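Local coordinates for protein putative Ribokinase II (Escherichia coli O6, PDB 3IQ0) that probably phosphorylates a sugar, possibly ribose, using ATP and magnesium, both of which it binds, as a carbohydrate kinase of the PfkB family, at residues F43-T48 with I70-A75; L50-G55 with W266-Q271; S165-I170 with I226-N231; A183-L188 with L202-H207. One frame throughout, in Å; residues are numbered along the deposited sequence.

Interaction 1. Residues F43-T48 with I70-A75; sequences FIDQVT and IHRLAA
Asp45 and Leu73 mark where the two backbones come closest, with 6.4 Å between Asp45 CA and Leu73 CA. They lie on helices 39-49 and 64-75, whose segments run in nearly the same direction, 26° apart, with axes 10.2 Å from each other; strand 54-61 links the two helices, an alpha-beta-alpha unit of the ribokinase-like fold. At this spacing side chains bridge the gap. Only OD2 of the Asp45 carboxylate finds a charged partner across the contact. It forms a long salt bridge of 3.5 Å with Arg72 NH1, meeting the guanidinium at its edge and in its plane, although the two flat groups are tilted 46° apart. Bends at chi2 and chi3 of the arginine bring NH1 to this oxygen. Asp45 OD1 lies against the methyl carbon Leu73 CD1, 3.8 Å away, and Leu73 CG packs at 4.3 Å against Ile44 CG2. The stronger ion pair of Arg72 is made by NH2 to Glu298, and Asp76 brings a second carboxylate close to Asp45 OD1. The arginine thus stands among several acids, and its positive charge probably offsets the mutual repulsion of Asp45 and Asp76 in this buried interface.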
loop_
_atom_site.group_PDB
_atom_site.type_symbol
_atom_site.label_atom_id
_atom_site.label_comp_id
_atom_site.label_asym_id
_atom_site.label_seq_id
_atom_site.Cartn_x
_atom_site.Cartn_y
_atom_site.Cartn_z
ATOM N N PHE B 43 0.517 1.105 21.523
ATOM C CA PHE B 43 0.186 1.680 22.823
ATOM C C PHE B 43 -0.787 0.754 23.547
ATOM O O PHE B 43 -0.546 0.331 24.679
ATOM C CB PHE B 43 -0.490 3.051 22.652
ATOM C CG PHE B 43 -1.090 3.611 23.925
ATOM C CD1 PHE B 43 -0.313 4.346 24.817
ATOM C CD2 PHE B 43 -2.435 3.405 24.227
ATOM C CE1 PHE B 43 -0.861 4.873 25.990
ATOM C CE2 PHE B 43 -3.002 3.923 25.400
ATOM C CZ PHE B 43 -2.213 4.659 26.280
ATOM N N ILE B 44 -1.891 0.447 22.877
ATOM C CA ILE B 44 -2.925 -0.396 23.460
ATOM C C ILE B 44 -2.463 -1.820 23.732
ATOM O O ILE B 44 -2.946 -2.459 24.664
ATOM C CB ILE B 44 -4.195 -0.410 22.569
ATOM C CG1 ILE B 44 -5.431 -0.501 23.458
ATOM C CG2 ILE B 44 -4.163 -1.567 21.588
ATOM C CD1 ILE B 44 -5.611 0.707 24.339
ATOM N N ASP B 45 -1.537 -2.329 22.926
ATOM C CA ASP B 45 -1.045 -3.686 23.162
ATOM C C ASP B 45 -0.250 -3.693 24.474
ATOM O O ASP B 45 -0.306 -4.660 25.245
ATOM C CB ASP B 45 -0.153 -4.155 22.017
ATOM C CG ASP B 45 0.103 -5.649 22.058
ATOM O OD1 ASP B 45 -0.878 -6.416 22.064
ATOM O OD2 ASP B 45 1.280 -6.056 22.072
ATOM N N GLN B 46 0.478 -2.614 24.739
ATOM C CA GLN B 46 1.258 -2.546 25.970
ATOM C C GLN B 46 0.300 -2.447 27.150
ATOM O O GLN B 46 0.537 -3.043 28.196
ATOM C CB GLN B 46 2.215 -1.347 25.946
ATOM C CG GLN B 46 3.096 -1.205 27.197
ATOM C CD GLN B 46 3.831 -2.488 27.543
ATOM O OE1 GLN B 46 3.335 -3.326 28.311
ATOM N NE2 GLN B 46 5.007 -2.661 26.971
ATOM N N VAL B 47 -0.794 -1.710 26.977
ATOM C CA VAL B 47 -1.772 -1.588 28.048
ATOM C C VAL B 47 -2.357 -2.947 28.413
ATOM O O VAL B 47 -2.406 -3.301 29.585
ATOM C CB VAL B 47 -2.937 -0.656 27.666
ATOM C CG1 VAL B 47 -4.026 -0.748 28.706
ATOM C CG2 VAL B 47 -2.441 0.782 27.542
ATOM N N THR B 48 -2.804 -3.707 27.416
ATOM C CA THR B 48 -3.394 -5.013 27.702
ATOM C C THR B 48 -2.382 -6.021 28.225
ATOM O O THR B 48 -2.745 -6.933 28.960
ATOM C CB THR B 48 -4.084 -5.635 26.471
ATOM O OG1 THR B 48 -4.877 -6.741 26.904
ATOM C CG2 THR B 48 -3.046 -6.149 25.449
ATOM N N ILE B 70 -5.838 -7.695 13.986
ATOM C CA ILE B 70 -6.993 -8.051 14.803
ATOM C C ILE B 70 -6.715 -9.288 15.652
ATOM O O ILE B 70 -7.108 -9.342 16.815
ATOM C CB ILE B 70 -8.251 -8.311 13.946
ATOM C CG1 ILE B 70 -8.779 -6.989 13.387
ATOM C CG2 ILE B 70 -9.334 -8.979 14.792
ATOM C CD1 ILE B 70 -9.952 -7.143 12.438
ATOM N N HIS B 71 -6.037 -10.275 15.070
ATOM C CA HIS B 71 -5.708 -11.509 15.779
ATOM C C HIS B 71 -4.751 -11.268 16.943
ATOM O O HIS B 71 -4.956 -11.778 18.049
ATOM C CB HIS B 71 -5.079 -12.524 14.817
ATOM C CG HIS B 71 -6.021 -13.043 13.775
ATOM N ND1 HIS B 71 -5.595 -13.785 12.696
ATOM C CD2 HIS B 71 -7.364 -12.929 13.650
ATOM C CE1 HIS B 71 -6.637 -14.105 11.946
ATOM N NE2 HIS B 71 -7.721 -13.597 12.503
ATOM N N ARG B 72 -3.700 -10.497 16.686
ATOM C CA ARG B 72 -2.706 -10.184 17.709
ATOM C C ARG B 72 -3.342 -9.433 18.877
ATOM O O ARG B 72 -3.174 -9.814 20.027
ATOM C CB ARG B 72 -1.575 -9.339 17.112
ATOM C CG ARG B 72 -0.715 -8.635 18.156
ATOM C CD ARG B 72 0.055 -9.625 19.016
ATOM N NE ARG B 72 1.365 -9.914 18.449
ATOM C CZ ARG B 72 2.483 -9.273 18.777
ATOM N NH1 ARG B 72 2.463 -8.304 19.683
ATOM N NH2 ARG B 72 3.624 -9.591 18.183
ATOM N N LEU B 73 -4.057 -8.356 18.574
ATOM C CA LEU B 73 -4.712 -7.556 19.608
ATOM C C LEU B 73 -5.740 -8.359 20.401
ATOM O O LEU B 73 -5.798 -8.265 21.628
ATOM C CB LEU B 73 -5.375 -6.331 18.968
ATOM C CG LEU B 73 -4.631 -4.982 18.993
ATOM C CD1 LEU B 73 -3.164 -5.161 19.281
ATOM C CD2 LEU B 73 -4.849 -4.268 17.686
ATOM N N ALA B 74 -6.553 -9.147 19.707
ATOM C CA ALA B 74 -7.565 -9.947 20.389
ATOM C C ALA B 74 -6.900 -10.979 21.288
ATOM O O ALA B 74 -7.288 -11.153 22.444
ATOM C CB ALA B 74 -8.463 -10.639 19.368
ATOM N N ALA B 75 -5.886 -11.655 20.759
ATOM C CA ALA B 75 -5.169 -12.672 21.516
ATOM C C ALA B 75 -4.504 -12.081 22.753
ATOM O O ALA B 75 -4.386 -12.752 23.775
ATOM C CB ALA B 75 -4.122 -13.351 20.627
#

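Interaction 2. Residues L50-G55 with W266-Q271; sequences LGVPCG and WIACRQ
Ala268 sits at the middle of this contact, its single methyl group touched by both Leu50 and Val52. Leu50 approaches with the CD1 branch, 3.7 Å from Ala268 CB, while Leu50 CB follows at 3.9 Å, so the leucine lies alongside the methyl over much of its length. Val52 supplies one branch: its CG2 is 3.8 Å from Ala268 CB and also rests against the carbonyl of the same residue, 3.7 Å from Ala268 O. One turn further on, Gln271 CB borders the same valine branch more loosely, 4.2 Å from Val52 CG2. With CG1 of Val52 anti to the backbone N (chi1 170°), CG2 is the branch left to face the helix. Between the two contacting residues the chain reverses at Gly51, where a positive phi of 90° ends helix 39-49 in a Schellman motif; this places Leu50 and Val52 against the same helical surface. Further out, Val47, Val6 and Leu272 pack around Val52, and Pro53 and Gly55 are joined by backbone hydrogen bonds to Val6 of strand 5-9. The helix reached, 258-271, starts within the GAGD signature of the PfkB family. Carbon atoms do the touching on the side chains, including the CB of Gln271, and no hydrogen bond crosses the contact, so shape and burial, rather than directed bonds, hold the end of this helix against the turn that enters strand 54-61.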
loop_
_atom_site.group_PDB
_atom_site.type_symbol
_atom_site.label_atom_id
_atom_site.label_comp_id
_atom_site.label_asym_id
_atom_site.label_seq_id
_atom_site.Cartn_x
_atom_site.Cartn_y
_atom_site.Cartn_z
ATOM N N LEU B 50 -0.175 -5.382 30.311
ATOM C CA LEU B 50 0.022 -5.069 31.722
ATOM C C LEU B 50 -1.222 -5.501 32.523
ATOM O O LEU B 50 -1.281 -5.333 33.744
ATOM C CB LEU B 50 0.340 -3.575 31.904
ATOM C CG LEU B 50 1.749 -3.231 31.378
ATOM C CD1 LEU B 50 1.989 -1.729 31.387
ATOM C CD2 LEU B 50 2.802 -3.955 32.238
ATOM N N GLY B 51 -2.200 -6.078 31.823
ATOM C CA GLY B 51 -3.407 -6.584 32.466
ATOM C C GLY B 51 -4.579 -5.634 32.614
ATOM O O GLY B 51 -5.590 -5.965 33.235
ATOM N N VAL B 52 -4.450 -4.447 32.042
ATOM C CA VAL B 52 -5.497 -3.443 32.138
ATOM C C VAL B 52 -6.478 -3.577 30.977
ATOM O O VAL B 52 -6.094 -3.496 29.812
ATOM C CB VAL B 52 -4.866 -2.023 32.162
ATOM C CG1 VAL B 52 -5.933 -0.957 32.005
ATOM C CG2 VAL B 52 -4.099 -1.820 33.472
ATOM N N PRO B 53 -7.761 -3.819 31.284
ATOM C CA PRO B 53 -8.781 -3.958 30.239
ATOM C C PRO B 53 -8.798 -2.725 29.351
ATOM O O PRO B 53 -8.767 -1.596 29.849
ATOM C CB PRO B 53 -10.084 -4.147 31.027
ATOM C CG PRO B 53 -9.754 -3.691 32.420
ATOM C CD PRO B 53 -8.331 -4.089 32.614
ATOM N N CYS B 54 -8.844 -2.948 28.039
ATOM C CA CYS B 54 -8.806 -1.844 27.079
ATOM C C CYS B 54 -9.436 -2.199 25.736
ATOM O O CYS B 54 -9.788 -3.354 25.486
ATOM C CB CYS B 54 -7.356 -1.451 26.851
ATOM S SG CYS B 54 -6.355 -2.892 26.383
ATOM N N GLY B 55 -9.557 -1.195 24.869
ATOM C CA GLY B 55 -10.135 -1.399 23.554
ATOM C C GLY B 55 -9.560 -0.396 22.573
ATOM O O GLY B 55 -8.864 0.540 22.971
ATOM N N TRP B 266 2.802 3.853 31.254
ATOM C CA TRP B 266 2.425 4.920 32.179
ATOM C C TRP B 266 0.936 4.864 32.510
ATOM O O TRP B 266 0.539 4.784 33.684
ATOM C CB TRP B 266 2.766 6.303 31.592
ATOM C CG TRP B 266 2.172 7.435 32.404
ATOM C CD1 TRP B 266 0.939 8.011 32.240
ATOM C CD2 TRP B 266 2.742 8.038 33.573
ATOM N NE1 TRP B 266 0.707 8.933 33.240
ATOM C CE2 TRP B 266 1.798 8.966 34.072
ATOM C CE3 TRP B 266 3.957 7.880 34.251
ATOM C CZ2 TRP B 266 2.038 9.737 35.220
ATOM C CZ3 TRP B 266 4.195 8.649 35.394
ATOM C CH2 TRP B 266 3.239 9.561 35.864
ATOM N N ILE B 267 0.115 4.903 31.470
ATOM C CA ILE B 267 -1.328 4.881 31.638
ATOM C C ILE B 267 -1.820 3.635 32.365
ATOM O O ILE B 267 -2.678 3.725 33.244
ATOM C CB ILE B 267 -2.040 4.989 30.273
ATOM C CG1 ILE B 267 -1.642 6.300 29.582
ATOM C CG2 ILE B 267 -3.537 4.942 30.466
ATOM C CD1 ILE B 267 -2.120 7.555 30.318
ATOM N N ALA B 268 -1.278 2.474 32.012
ATOM C CA ALA B 268 -1.707 1.236 32.663
ATOM C C ALA B 268 -1.253 1.184 34.119
ATOM O O ALA B 268 -2.022 0.810 35.006
ATOM C CB ALA B 268 -1.174 0.028 31.898
ATOM N N CYS B 269 -0.009 1.574 34.374
ATOM C CA CYS B 269 0.510 1.549 35.738
ATOM C C CYS B 269 -0.261 2.489 36.637
ATOM O O CYS B 269 -0.493 2.190 37.811
ATOM C CB CYS B 269 1.989 1.910 35.757
ATOM S SG CYS B 269 3.013 0.586 35.148
ATOM N N ARG B 270 -0.649 3.633 36.091
ATOM C CA ARG B 270 -1.424 4.588 36.862
ATOM C C ARG B 270 -2.796 3.981 37.157
ATOM O O ARG B 270 -3.334 4.178 38.244
ATOM C CB ARG B 270 -1.552 5.909 36.094
ATOM C CG ARG B 270 -0.236 6.663 36.022
ATOM C CD ARG B 270 0.183 7.171 37.404
ATOM N NE ARG B 270 -0.458 8.444 37.719
ATOM C CZ ARG B 270 -0.472 9.007 38.923
ATOM N NH1 ARG B 270 0.118 8.410 39.954
ATOM N NH2 ARG B 270 -1.064 10.183 39.091
ATOM N N GLN B 271 -3.351 3.234 36.200
ATOM C CA GLN B 271 -4.653 2.588 36.408
ATOM C C GLN B 271 -4.550 1.531 37.505
ATOM O O GLN B 271 -5.539 1.216 38.170
ATOM C CB GLN B 271 -5.164 1.911 35.135
ATOM C CG GLN B 271 -5.785 2.847 34.104
ATOM C CD GLN B 271 -6.773 3.825 34.718
ATOM O OE1 GLN B 271 -6.398 4.926 35.132
ATOM N NE2 GLN B 271 -8.039 3.425 34.792
#

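Interaction 3. Residues S165-I170 with I226-N231; sequences SFDPNI and IVKRGN. With ATP (adenosine-5'-triphosphate), chain G.
Lys228 and Asp167 carry the contact between them, meeting in a salt bridge beside the phosphates of ATP. The ammonium of Lys228 lies nearer one carboxylate oxygen than the other, with NZ 3.0 Å from Asp167 OD2 and 3.6 Å from Asp167 OD1. The two side chains cross at about a right angle, and Asp167 reaches across with CG anti to its own backbone nitrogen (chi1 176°). Lys228 is extended except for a bend at chi3, -70°, beyond which NZ donates a hydrogen bond of 3.0 Å to O2B of ATP and another to the carbonyl of Met195. Three oxygens therefore surround this buried nitrogen, and the lysine binds the beta-phosphate while also bonded to the protein through Asp167 and Met195. Nearer the backbone, Lys228 CB passes 3.3 Å from O3' of the ribose. The chain beyond follows the nucleotide: Arg229 N donates a weak hydrogen bond to the same O3', and Gly230 N a weak one to O2A. Asp167 and Lys228 stand at the carboxyl ends of two parallel strands of the central sheet, 163-167 and 224-228, with the short strand 193-194 between them, which is why side chains have to span the distance. On the far flank of Asp167 runs strand 131-137, and helix 258-271 lays Phe262 against Lys228.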
loop_
_atom_site.group_PDB
_atom_site.type_symbol
_atom_site.label_atom_id
_atom_site.label_comp_id
_atom_site.label_asym_id
_atom_site.label_seq_id
_atom_site.Cartn_x
_atom_site.Cartn_y
_atom_site.Cartn_z
ATOM N N SER B 165 -5.624 11.567 27.689
ATOM C CA SER B 165 -4.164 11.591 27.661
ATOM C C SER B 165 -3.821 11.882 26.211
ATOM O O SER B 165 -4.531 11.453 25.298
ATOM C CB SER B 165 -3.566 10.246 28.108
ATOM O OG SER B 165 -4.103 9.167 27.368
ATOM N N PHE B 166 -2.732 12.602 25.989
ATOM C CA PHE B 166 -2.366 12.987 24.631
ATOM C C PHE B 166 -0.868 12.912 24.390
ATOM O O PHE B 166 -0.077 13.474 25.153
ATOM C CB PHE B 166 -2.892 14.410 24.385
ATOM C CG PHE B 166 -2.488 15.012 23.060
ATOM C CD1 PHE B 166 -2.477 14.250 21.896
ATOM C CD2 PHE B 166 -2.199 16.370 22.967
ATOM C CE1 PHE B 166 -2.191 14.832 20.653
ATOM C CE2 PHE B 166 -1.912 16.965 21.729
ATOM C CZ PHE B 166 -1.911 16.189 20.570
ATOM N N ASP B 167 -0.492 12.202 23.327
ATOM C CA ASP B 167 0.902 12.034 22.940
ATOM C C ASP B 167 1.091 12.683 21.566
ATOM O O ASP B 167 0.661 12.144 20.548
ATOM C CB ASP B 167 1.256 10.549 22.859
ATOM C CG ASP B 167 2.669 10.317 22.372
ATOM O OD1 ASP B 167 3.241 11.219 21.733
ATOM O OD2 ASP B 167 3.202 9.218 22.615
ATOM N N PRO B 168 1.765 13.840 21.525
ATOM C CA PRO B 168 2.026 14.598 20.302
ATOM C C PRO B 168 3.107 14.042 19.379
ATOM O O PRO B 168 4.027 14.770 19.011
ATOM C CB PRO B 168 2.402 15.971 20.842
ATOM C CG PRO B 168 3.237 15.599 22.025
ATOM C CD PRO B 168 2.403 14.500 22.681
ATOM N N ASN B 169 2.993 12.773 18.996
ATOM C CA ASN B 169 3.988 12.167 18.115
ATOM C C ASN B 169 3.642 12.509 16.671
ATOM O O ASN B 169 3.486 11.627 15.830
ATOM C CB ASN B 169 4.021 10.645 18.309
ATOM C CG ASN B 169 2.739 9.966 17.864
ATOM O OD1 ASN B 169 1.648 10.478 18.085
ATOM N ND2 ASN B 169 2.868 8.793 17.245
ATOM N N ILE B 170 3.531 13.807 16.398
ATOM C CA ILE B 170 3.172 14.306 15.070
ATOM C C ILE B 170 4.352 14.500 14.130
ATOM O O ILE B 170 5.508 14.521 14.548
ATOM C CB ILE B 170 2.455 15.681 15.168
ATOM C CG1 ILE B 170 1.270 15.597 16.126
ATOM C CG2 ILE B 170 1.963 16.119 13.803
ATOM C CD1 ILE B 170 1.600 16.078 17.498
ATOM N N ILE B 226 4.318 14.420 31.127
ATOM C CA ILE B 226 5.383 13.429 31.210
ATOM C C ILE B 226 6.270 13.576 29.982
ATOM O O ILE B 226 5.846 13.290 28.861
ATOM C CB ILE B 226 4.830 11.983 31.268
ATOM C CG1 ILE B 226 4.067 11.750 32.570
ATOM C CG2 ILE B 226 5.970 10.991 31.195
ATOM C CD1 ILE B 226 2.687 12.346 32.603
ATOM N N VAL B 227 7.503 14.031 30.193
ATOM C CA VAL B 227 8.427 14.223 29.083
ATOM C C VAL B 227 9.391 13.067 28.899
ATOM O O VAL B 227 10.139 12.706 29.810
ATOM C CB VAL B 227 9.241 15.521 29.244
ATOM C CG1 VAL B 227 10.293 15.613 28.152
ATOM C CG2 VAL B 227 8.308 16.722 29.170
ATOM N N LYS B 228 9.353 12.490 27.705
ATOM C CA LYS B 228 10.219 11.378 27.337
ATOM C C LYS B 228 11.508 11.961 26.762
ATOM O O LYS B 228 11.466 12.835 25.899
ATOM C CB LYS B 228 9.502 10.507 26.301
ATOM C CG LYS B 228 8.303 9.767 26.873
ATOM C CD LYS B 228 7.329 9.352 25.789
ATOM C CE LYS B 228 6.618 10.558 25.208
ATOM N NZ LYS B 228 5.666 10.179 24.133
ATOM N N ARG B 229 12.649 11.481 27.242
ATOM C CA ARG B 229 13.935 12.003 26.792
ATOM C C ARG B 229 14.845 10.978 26.128
ATOM O O ARG B 229 16.054 10.994 26.336
ATOM C CB ARG B 229 14.673 12.642 27.974
ATOM C CG ARG B 229 13.882 13.714 28.705
ATOM C CD ARG B 229 14.665 14.274 29.887
ATOM N NE ARG B 229 13.908 15.296 30.607
ATOM C CZ ARG B 229 13.492 16.440 30.071
ATOM N NH1 ARG B 229 13.759 16.723 28.800
ATOM N NH2 ARG B 229 12.797 17.301 30.806
ATOM N N GLY B 230 14.263 10.096 25.322
ATOM C CA GLY B 230 15.050 9.084 24.637
ATOM C C GLY B 230 15.985 8.307 25.543
ATOM O O GLY B 230 15.547 7.678 26.499
ATOM N N ASN B 231 17.281 8.342 25.249
ATOM C CA ASN B 231 18.241 7.615 26.064
ATOM C C ASN B 231 18.792 8.419 27.237
ATOM O O ASN B 231 19.929 8.211 27.656
ATOM C CB ASN B 231 19.402 7.106 25.206
ATOM C CG ASN B 231 20.137 8.219 24.494
ATOM O OD1 ASN B 231 20.490 9.230 25.098
ATOM N ND2 ASN B 231 20.379 8.034 23.200
HETATM P PG ATP G . 7.840 8.228 19.332
HETATM O O1G ATP G . 8.210 6.891 18.749
HETATM O O2G ATP G . 7.659 9.279 18.267
HETATM O O3G ATP G . 6.559 8.117 20.159
HETATM P PB ATP G . 9.220 9.354 21.691
HETATM O O1B ATP G . 10.236 10.452 21.599
HETATM O O2B ATP G . 7.834 9.637 22.154
HETATM O O3B ATP G . 9.092 8.626 20.260
HETATM P PA ATP G . 11.444 8.036 22.912
HETATM O O1A ATP G . 12.134 7.413 21.718
HETATM O O2A ATP G . 11.937 9.308 23.488
HETATM O O3A ATP G . 9.860 8.210 22.573
HETATM O "O5'" ATP G . 10.923 7.064 24.342
HETATM C "C5'" ATP G . 10.265 6.200 25.154
HETATM C "C4'" ATP G . 10.928 6.276 26.506
HETATM O "O4'" ATP G . 11.632 5.046 26.291
HETATM C "C3'" ATP G . 12.142 7.229 26.793
HETATM O "O3'" ATP G . 11.810 8.449 27.434
HETATM C "C2'" ATP G . 13.039 6.346 27.545
HETATM O "O2'" ATP G . 12.674 6.313 28.931
HETATM C "C1'" ATP G . 12.921 5.017 26.864
HETATM N N9 ATP G . 13.968 4.863 25.773
HETATM C C8 ATP G . 13.885 5.148 24.415
HETATM N N7 ATP G . 15.030 4.877 23.770
HETATM C C5 ATP G . 15.883 4.402 24.676
HETATM C C6 ATP G . 17.305 3.915 24.701
HETATM N N6 ATP G . 17.997 3.885 23.562
HETATM N N1 ATP G . 17.866 3.484 25.923
HETATM C C2 ATP G . 17.177 3.497 27.139
HETATM N N3 ATP G . 15.854 3.945 27.179
HETATM C C4 ATP G . 15.191 4.399 26.015
#

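Interaction 4. Residues A183-L188 with L202-H207; sequences ALHFVL and LLLSPH
Leu204 is the residue that helix 178-189 receives, and the chain before it is shaped to present it. Leu202 opens a type I beta turn closed by a hydrogen bond of 3.0 Å from Ser205 N to Leu202 O. Leu203, at the second position of the turn, packs elsewhere, on Lys172 and Leu175. Leu204 then enters among three side chains of the helix, Leu184, His185 and Leu188, the last one turn on from the first. Its CD2 methyl comes over a face of the His185 imidazole in a CH-pi contact, 4.3 Å from the ring centroid and 20° off the ring normal, and also lies 3.7 Å from Leu184 CB. Its CB meets the CD2 branch of Leu188 at 3.9 Å, the two side chains lying side by side and pointing opposite ways. Having CG anti to the carbonyl carbon (chi1 -57°) carries both methyls of Leu204 toward the helix. Leu204 O lies only 2.9 Å from His185 CE1, unusually short for a carbon, so this approach and possibly the orientation of the ring are doubtful. Ser205 turns away from the helix; its OG accepts a hydrogen bond of 3.2 Å from His207 N, an ST turn that folds the chain around Pro206 before helix 210-220 begins. Phe166 and Tyr194, on two strands of the central sheet, complete the surroundings of Leu204. One leucine thus joins loop, helix and sheet mainly by apolar and CH-pi contacts, the type I turn presenting it being closed by a backbone hydrogen bond, and the ST turn after it by the serine.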
loop_
_atom_site.group_PDB
_atom_site.type_symbol
_atom_site.label_atom_id
_atom_site.label_comp_id
_atom_site.label_asym_id
_atom_site.label_seq_id
_atom_site.Cartn_x
_atom_site.Cartn_y
_atom_site.Cartn_z
ATOM N N ALA B 183 -6.399 21.474 15.188
ATOM C CA ALA B 183 -6.925 20.230 15.741
ATOM C C ALA B 183 -6.079 19.810 16.940
ATOM O O ALA B 183 -6.603 19.447 17.989
ATOM C CB ALA B 183 -6.903 19.140 14.682
ATOM N N LEU B 184 -4.763 19.873 16.769
ATOM C CA LEU B 184 -3.816 19.510 17.816
ATOM C C LEU B 184 -3.937 20.434 19.026
ATOM O O LEU B 184 -3.923 19.976 20.170
ATOM C CB LEU B 184 -2.392 19.560 17.258
ATOM C CG LEU B 184 -2.100 18.583 16.116
ATOM C CD1 LEU B 184 -0.750 18.901 15.504
ATOM C CD2 LEU B 184 -2.132 17.148 16.640
ATOM N N HIS B 185 -4.043 21.736 18.776
ATOM C CA HIS B 185 -4.181 22.691 19.868
ATOM C C HIS B 185 -5.526 22.478 20.536
ATOM O O HIS B 185 -5.672 22.673 21.739
ATOM C CB HIS B 185 -4.059 24.123 19.347
ATOM C CG HIS B 185 -2.652 24.627 19.312
ATOM N ND1 HIS B 185 -1.969 25.001 20.448
ATOM C CD2 HIS B 185 -1.784 24.782 18.283
ATOM C CE1 HIS B 185 -0.740 25.365 20.122
ATOM N NE2 HIS B 185 -0.603 25.241 18.816
ATOM N N PHE B 186 -6.504 22.061 19.743
ATOM C CA PHE B 186 -7.840 21.799 20.251
ATOM C C PHE B 186 -7.765 20.668 21.272
ATOM O O PHE B 186 -8.254 20.792 22.398
ATOM C CB PHE B 186 -8.760 21.390 19.106
ATOM C CG PHE B 186 -10.158 21.066 19.541
ATOM C CD1 PHE B 186 -11.134 22.056 19.586
ATOM C CD2 PHE B 186 -10.497 19.775 19.924
ATOM C CE1 PHE B 186 -12.429 21.761 20.010
ATOM C CE2 PHE B 186 -11.789 19.469 20.351
ATOM C CZ PHE B 186 -12.756 20.464 20.393
ATOM N N VAL B 187 -7.155 19.560 20.864
ATOM C CA VAL B 187 -7.016 18.398 21.733
ATOM C C VAL B 187 -6.242 18.730 23.000
ATOM O O VAL B 187 -6.590 18.270 24.087
ATOM C CB VAL B 187 -6.301 17.246 20.998
ATOM C CG1 VAL B 187 -6.022 16.103 21.967
ATOM C CG2 VAL B 187 -7.162 16.761 19.834
ATOM N N LEU B 188 -5.192 19.532 22.860
ATOM C CA LEU B 188 -4.369 19.917 24.000
ATOM C C LEU B 188 -5.170 20.612 25.096
ATOM O O LEU B 188 -4.926 20.393 26.284
ATOM C CB LEU B 188 -3.226 20.833 23.545
ATOM C CG LEU B 188 -2.285 21.323 24.654
ATOM C CD1 LEU B 188 -1.737 20.124 25.409
ATOM C CD2 LEU B 188 -1.153 22.156 24.064
ATOM N N LEU B 202 8.042 21.886 22.653
ATOM C CA LEU B 202 7.751 23.249 22.226
ATOM C C LEU B 202 6.789 23.349 21.043
ATOM O O LEU B 202 6.228 24.412 20.788
ATOM C CB LEU B 202 9.061 23.967 21.883
ATOM C CG LEU B 202 10.145 23.972 22.966
ATOM C CD1 LEU B 202 11.435 24.528 22.388
ATOM C CD2 LEU B 202 9.693 24.800 24.161
ATOM N N LEU B 203 6.581 22.244 20.336
ATOM C CA LEU B 203 5.707 22.245 19.165
ATOM C C LEU B 203 4.377 22.968 19.346
ATOM O O LEU B 203 4.101 23.941 18.649
ATOM C CB LEU B 203 5.445 20.809 18.695
ATOM C CG LEU B 203 6.670 19.938 18.380
ATOM C CD1 LEU B 203 6.210 18.632 17.767
ATOM C CD2 LEU B 203 7.616 20.656 17.432
ATOM N N LEU B 204 3.554 22.498 20.278
ATOM C CA LEU B 204 2.247 23.100 20.517
ATOM C C LEU B 204 2.290 24.213 21.558
ATOM O O LEU B 204 1.258 24.602 22.100
ATOM C CB LEU B 204 1.256 22.027 20.975
ATOM C CG LEU B 204 1.055 20.839 20.031
ATOM C CD1 LEU B 204 0.103 19.824 20.657
ATOM C CD2 LEU B 204 0.521 21.335 18.703
ATOM N N SER B 205 3.484 24.725 21.833
ATOM C CA SER B 205 3.654 25.781 22.819
ATOM C C SER B 205 4.052 27.101 22.169
ATOM O O SER B 205 4.716 27.118 21.133
ATOM C CB SER B 205 4.720 25.374 23.838
ATOM O OG SER B 205 4.921 26.383 24.813
ATOM N N PRO B 206 3.643 28.230 22.774
ATOM C CA PRO B 206 3.962 29.562 22.255
ATOM C C PRO B 206 5.339 29.998 22.752
ATOM O O PRO B 206 5.961 30.901 22.196
ATOM C CB PRO B 206 2.847 30.420 22.835
ATOM C CG PRO B 206 2.694 29.827 24.208
ATOM C CD PRO B 206 2.723 28.329 23.924
ATOM N N HIS B 207 5.802 29.344 23.811
ATOM C CA HIS B 207 7.091 29.654 24.404
ATOM C C HIS B 207 8.227 28.954 23.665
ATOM O O HIS B 207 7.986 28.085 22.828
ATOM C CB HIS B 207 7.064 29.271 25.886
ATOM C CG HIS B 207 5.955 29.929 26.644
ATOM N ND1 HIS B 207 4.966 29.215 27.286
ATOM C CD2 HIS B 207 5.650 31.236 26.816
ATOM C CE1 HIS B 207 4.096 30.056 27.818
ATOM N NE2 HIS B 207 4.488 31.289 27.547
#

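How the interactions relate
From the N terminus, segment 43-48 opens interaction 1, and before 70-75 closes it segment 50-55 has opened interaction 2, so the two cross; they also touch, Phe43 and Ile267 among others. Interaction 2 stays open until 266-271 and encloses the rest. Within it, interaction 3 runs from 165-170 to 226-231, and interaction 4, from 183-188 to 202-207, is nested inside that. Interactions 3 and 4 share a border at Phe166, which packs on Leu184, Val187 and Leu204. Interactions 2 and 3 meet where Trp266 and Ile267 lie on Ile226 and Ser165. They tie helix 39-49 to 64-75, helix 258-271 to the turn before strand 54-61, two sheet strands at the ATP site, and helix 178-189 to a loop.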